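PDB 1VPK: DNA polymerase III, beta subunit from Thermotoga maritima, which probably encircles DNA as a ring-shaped head-to-tail homodimer, the beta sliding clamp, tethering DNA polymerases and lending them processivity. Local coordinates for residues N299-V304 against V317-E322. Numbering follows the deposited sequence. Where two conformers were deposited one is given.
Sequences NVMRLV and VEVQKE
Met301 and Val317 form an antiparallel hydrogen-bonded pair: Met301 N donates to Val317 O at 2.9 Å, and Val317 N returns a bond to Met301 O that is almost straight, 177° at the hydrogen. The neighbouring pair, Val300 and Glu318, is non-hydrogen-bonded; the CA of Val300 instead directs a CA-H...O contact at Val317 O, 3.2 Å away, so this carbonyl meets both an N-H and a C-H. A third backbone bond, Val319 N to Asn299 O, measures 3.1 Å, yet its donor stands 43° out of the carbonyl plane, consistent with the regular pairing giving way as residues 317-322 turn away from strand 300-307.

Apolar packing follows the same turn. Val319 CG1 lies 3.9 Å from Met301 CB and about as near Met301 CE, the two side chains crossing at roughly a right angle, while Val319 CG2 rests 3.8 Å from Val300 N. Met301 has CG anti to its own nitrogen (chi1 -176°) and bends at chi3, which sets CE against both valines, 4.1 Å from Val317 CG2. Replacing Val319 with alanine would probably open a gap beside Met301 and leave its terminal methyl freer to turn.

Further out, Phe294 and Ile296 of strand 292-296 back Met301, helix 271-285 covers Val317 through Glu273 and Ser277, and Val319 reaches Val267 and Val269. Hairpin strands 300-307 and 311-318 belong to one sheet of the C-terminal clamp domain, whereas 320-323 pairs with strand 265-270 in another. The chemistry therefore implies a junction of two sheets, with main-chain bonds fixing the hairpin and a valine-methionine cluster carrying its hydrophobic side across the change of partner.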
ATOM      1  N   ASN A 299      -8.751  15.834 -35.280  1.00 55.32           N
ATOM      2  CA  ASN A 299      -9.826  15.205 -34.492  1.00 55.14           C
ATOM      3  C   ASN A 299      -9.355  14.203 -33.423  1.00 53.01           C
ATOM      4  O   ASN A 299     -10.170  13.687 -32.656  1.00 51.52           O
ATOM      5  CB  ASN A 299     -10.729  14.395 -35.456  1.00 55.77           C
ATOM      6  CG  ASN A 299     -11.573  15.276 -36.326  1.00 58.39           C
ATOM      7  OD1 ASN A 299     -11.470  15.253 -37.541  1.00 64.04           O
ATOM      8  ND2 ASN A 299     -12.393  16.095 -35.701  1.00 62.94           N
ATOM      9  N   VAL A 300      -8.080  13.859 -33.461  1.00 51.49           N
ATOM     10  CA  VAL A 300      -7.513  12.846 -32.593  1.00 51.37           C
ATOM     11  C   VAL A 300      -6.120  13.261 -32.204  1.00 51.35           C
ATOM     12  O   VAL A 300      -5.474  14.109 -32.847  1.00 50.41           O
ATOM     13  CB  VAL A 300      -7.443  11.406 -33.259  1.00 51.91           C
ATOM     14  CG1 VAL A 300      -8.808  10.897 -33.594  1.00 54.24           C
ATOM     15  CG2 VAL A 300      -6.616  11.409 -34.520  1.00 55.16           C
ATOM     16  N   MET A 301      -5.654  12.624 -31.154  1.00 50.75           N
ATOM     17  CA  MET A 301      -4.324  12.776 -30.679  1.00 52.95           C
ATOM     18  C   MET A 301      -3.820  11.357 -30.504  1.00 51.33           C
ATOM     19  O   MET A 301      -4.523  10.554 -29.904  1.00 50.63           O
ATOM     20  CB  MET A 301      -4.436  13.522 -29.352  1.00 52.96           C
ATOM     21  CG  MET A 301      -3.221  13.867 -28.713  1.00 55.85           C
ATOM     22  SD  MET A 301      -3.494  15.003 -27.332  1.00 58.20           S
ATOM     23  CE  MET A 301      -4.498  14.126 -26.169  1.00 53.27           C
ATOM     24  N   ARG A 302      -2.659  11.024 -31.068  1.00 51.25           N
ATOM     25  CA  ARG A 302      -2.025   9.725 -30.822  1.00 51.85           C
ATOM     26  C   ARG A 302      -0.953   9.878 -29.761  1.00 50.23           C
ATOM     27  O   ARG A 302      -0.157  10.824 -29.817  1.00 50.65           O
ATOM     28  CB  ARG A 302      -1.381   9.169 -32.095  1.00 51.89           C
ATOM     29  CG  ARG A 302      -2.342   9.017 -33.315  1.00 54.87           C
ATOM     30  CD  ARG A 302      -1.547   8.764 -34.599  1.00 56.86           C
ATOM     31  NE  ARG A 302      -1.413   7.343 -34.916  1.00 62.03           N
ATOM     32  CZ  ARG A 302      -0.320   6.742 -35.415  1.00 65.36           C
ATOM     33  NH1 ARG A 302       0.818   7.406 -35.621  1.00 68.24           N
ATOM     34  NH2 ARG A 302      -0.337   5.430 -35.665  1.00 65.11           N
ATOM     35  N   LEU A 303      -0.927   8.962 -28.797  1.00 48.42           N
ATOM     36  CA  LEU A 303       0.094   8.938 -27.775  1.00 47.91           C
ATOM     37  C   LEU A 303       1.029   7.774 -28.100  1.00 47.05           C
ATOM     38  O   LEU A 303       0.573   6.652 -28.283  1.00 45.50           O
ATOM     39  CB  LEU A 303      -0.471   8.752 -26.348  1.00 48.38           C
ATOM     40  CG  LEU A 303      -1.525   9.655 -25.689  1.00 53.85           C
ATOM     41  CD1 LEU A 303      -1.293   9.879 -24.231  1.00 53.48           C
ATOM     42  CD2 LEU A 303      -1.724  10.935 -26.404  1.00 58.85           C
ATOM     43  N   VAL A 304       2.331   8.035 -28.148  1.00 45.47           N
ATOM     44  CA  VAL A 304       3.273   7.050 -28.603  1.00 44.70           C
ATOM     45  C   VAL A 304       4.389   6.904 -27.592  1.00 45.20           C
ATOM     46  O   VAL A 304       4.983   7.915 -27.172  1.00 45.61           O
ATOM     47  CB  VAL A 304       3.867   7.447 -29.969  1.00 45.13           C
ATOM     48  CG1 VAL A 304       4.980   6.442 -30.417  1.00 44.37           C
ATOM     49  CG2 VAL A 304       2.761   7.549 -30.986  1.00 45.37           C
ATOM     50  N   VAL A 317      -6.685   8.772 -29.262  1.00 49.51           N
ATOM     51  CA  VAL A 317      -7.865   9.233 -28.527  1.00 50.00           C
ATOM     52  C   VAL A 317      -8.554  10.389 -29.215  1.00 48.40           C
ATOM     53  O   VAL A 317      -7.888  11.230 -29.833  1.00 47.13           O
ATOM     54  CB  VAL A 317      -7.564   9.583 -27.059  1.00 51.35           C
ATOM     55  CG1 VAL A 317      -6.865   8.406 -26.392  1.00 54.69           C
ATOM     56  CG2 VAL A 317      -6.753  10.815 -26.901  1.00 52.73           C
ATOM     57  N   GLU A 318      -9.875  10.418 -29.101  1.00 47.48           N
ATOM     58  CA  GLU A 318     -10.704  11.475 -29.698  1.00 47.44           C
ATOM     59  C   GLU A 318     -10.604  12.757 -28.917  1.00 46.44           C
ATOM     60  O   GLU A 318     -10.688  12.758 -27.701  1.00 47.25           O
ATOM     61  CB  GLU A 318     -12.168  11.054 -29.757  0.50 47.89           C
ATOM     62  CG  GLU A 318     -12.429   9.947 -30.705  0.50 50.44           C
ATOM     63  CD  GLU A 318     -13.858   9.455 -30.644  0.50 55.29           C
ATOM     64  OE1 GLU A 318     -14.689  10.067 -29.924  0.50 55.12           O
ATOM     65  OE2 GLU A 318     -14.138   8.436 -31.318  0.50 59.82           O
ATOM     66  N   VAL A 319     -10.451  13.882 -29.622  1.00 45.52           N
ATOM     67  CA  VAL A 319     -10.237  15.168 -28.954  1.00 44.62           C
ATOM     68  C   VAL A 319     -10.964  16.209 -29.773  1.00 45.17           C
ATOM     69  O   VAL A 319     -11.243  15.970 -30.942  1.00 43.99           O
ATOM     70  CB  VAL A 319      -8.756  15.589 -28.846  1.00 43.62           C
ATOM     71  CG1 VAL A 319      -7.942  14.598 -28.067  1.00 45.60           C
ATOM     72  CG2 VAL A 319      -8.120  15.847 -30.210  1.00 45.29           C
ATOM     73  N   GLN A 320     -11.290  17.332 -29.137  1.00 44.49           N
ATOM     74  CA  GLN A 320     -11.617  18.533 -29.867  1.00 46.08           C
ATOM     75  C   GLN A 320     -10.390  19.431 -29.868  1.00 47.12           C
ATOM     76  O   GLN A 320      -9.847  19.741 -28.796  1.00 48.77           O
ATOM     77  CB  GLN A 320     -12.809  19.205 -29.226  1.00 46.16           C
ATOM     78  CG  GLN A 320     -14.100  18.369 -29.322  1.00 46.75           C
ATOM     79  CD  GLN A 320     -14.645  18.245 -30.709  1.00 46.75           C
ATOM     80  OE1 GLN A 320     -14.685  19.206 -31.488  1.00 48.86           O
ATOM     81  NE2 GLN A 320     -15.080  17.038 -31.052  1.00 50.79           N
ATOM     82  N   LYS A 321      -9.909  19.794 -31.061  1.00 47.36           N
ATOM     83  CA  LYS A 321      -8.657  20.538 -31.234  1.00 47.36           C
ATOM     84  C   LYS A 321      -8.842  21.811 -32.118  1.00 47.75           C
ATOM     85  O   LYS A 321      -9.421  21.746 -33.182  1.00 47.04           O
ATOM     86  CB  LYS A 321      -7.631  19.599 -31.867  1.00 47.22           C
ATOM     87  CG  LYS A 321      -6.254  20.202 -32.157  1.00 47.16           C
ATOM     88  CD  LYS A 321      -6.219  20.903 -33.524  1.00 47.67           C
ATOM     89  CE  LYS A 321      -5.131  20.407 -34.439  1.00 44.22           C
ATOM     90  NZ  LYS A 321      -5.385  20.973 -35.817  1.00 43.62           N
ATOM     91  N   GLU A 322      -8.357  22.946 -31.627  1.00 47.25           N
ATOM     92  CA  GLU A 322      -8.290  24.220 -32.356  1.00 47.54           C
ATOM     93  C   GLU A 322      -6.813  24.502 -32.679  1.00 45.76           C
ATOM     94  O   GLU A 322      -5.961  24.234 -31.877  1.00 43.94           O
ATOM     95  CB  GLU A 322      -8.700  25.379 -31.432  1.00 47.63           C
ATOM     96  CG  GLU A 322     -10.122  25.398 -30.989  1.00 50.91           C
ATOM     97  CD  GLU A 322     -10.535  26.697 -30.326  1.00 49.16           C
ATOM     98  OE1 GLU A 322      -9.812  27.227 -29.456  1.00 54.37           O
ATOM     99  OE2 GLU A 322     -11.614  27.166 -30.655  1.00 55.19           O
TER
HETATM  100  O   HOH W   1     -14.290  15.525 -33.924  1.00 46.41           O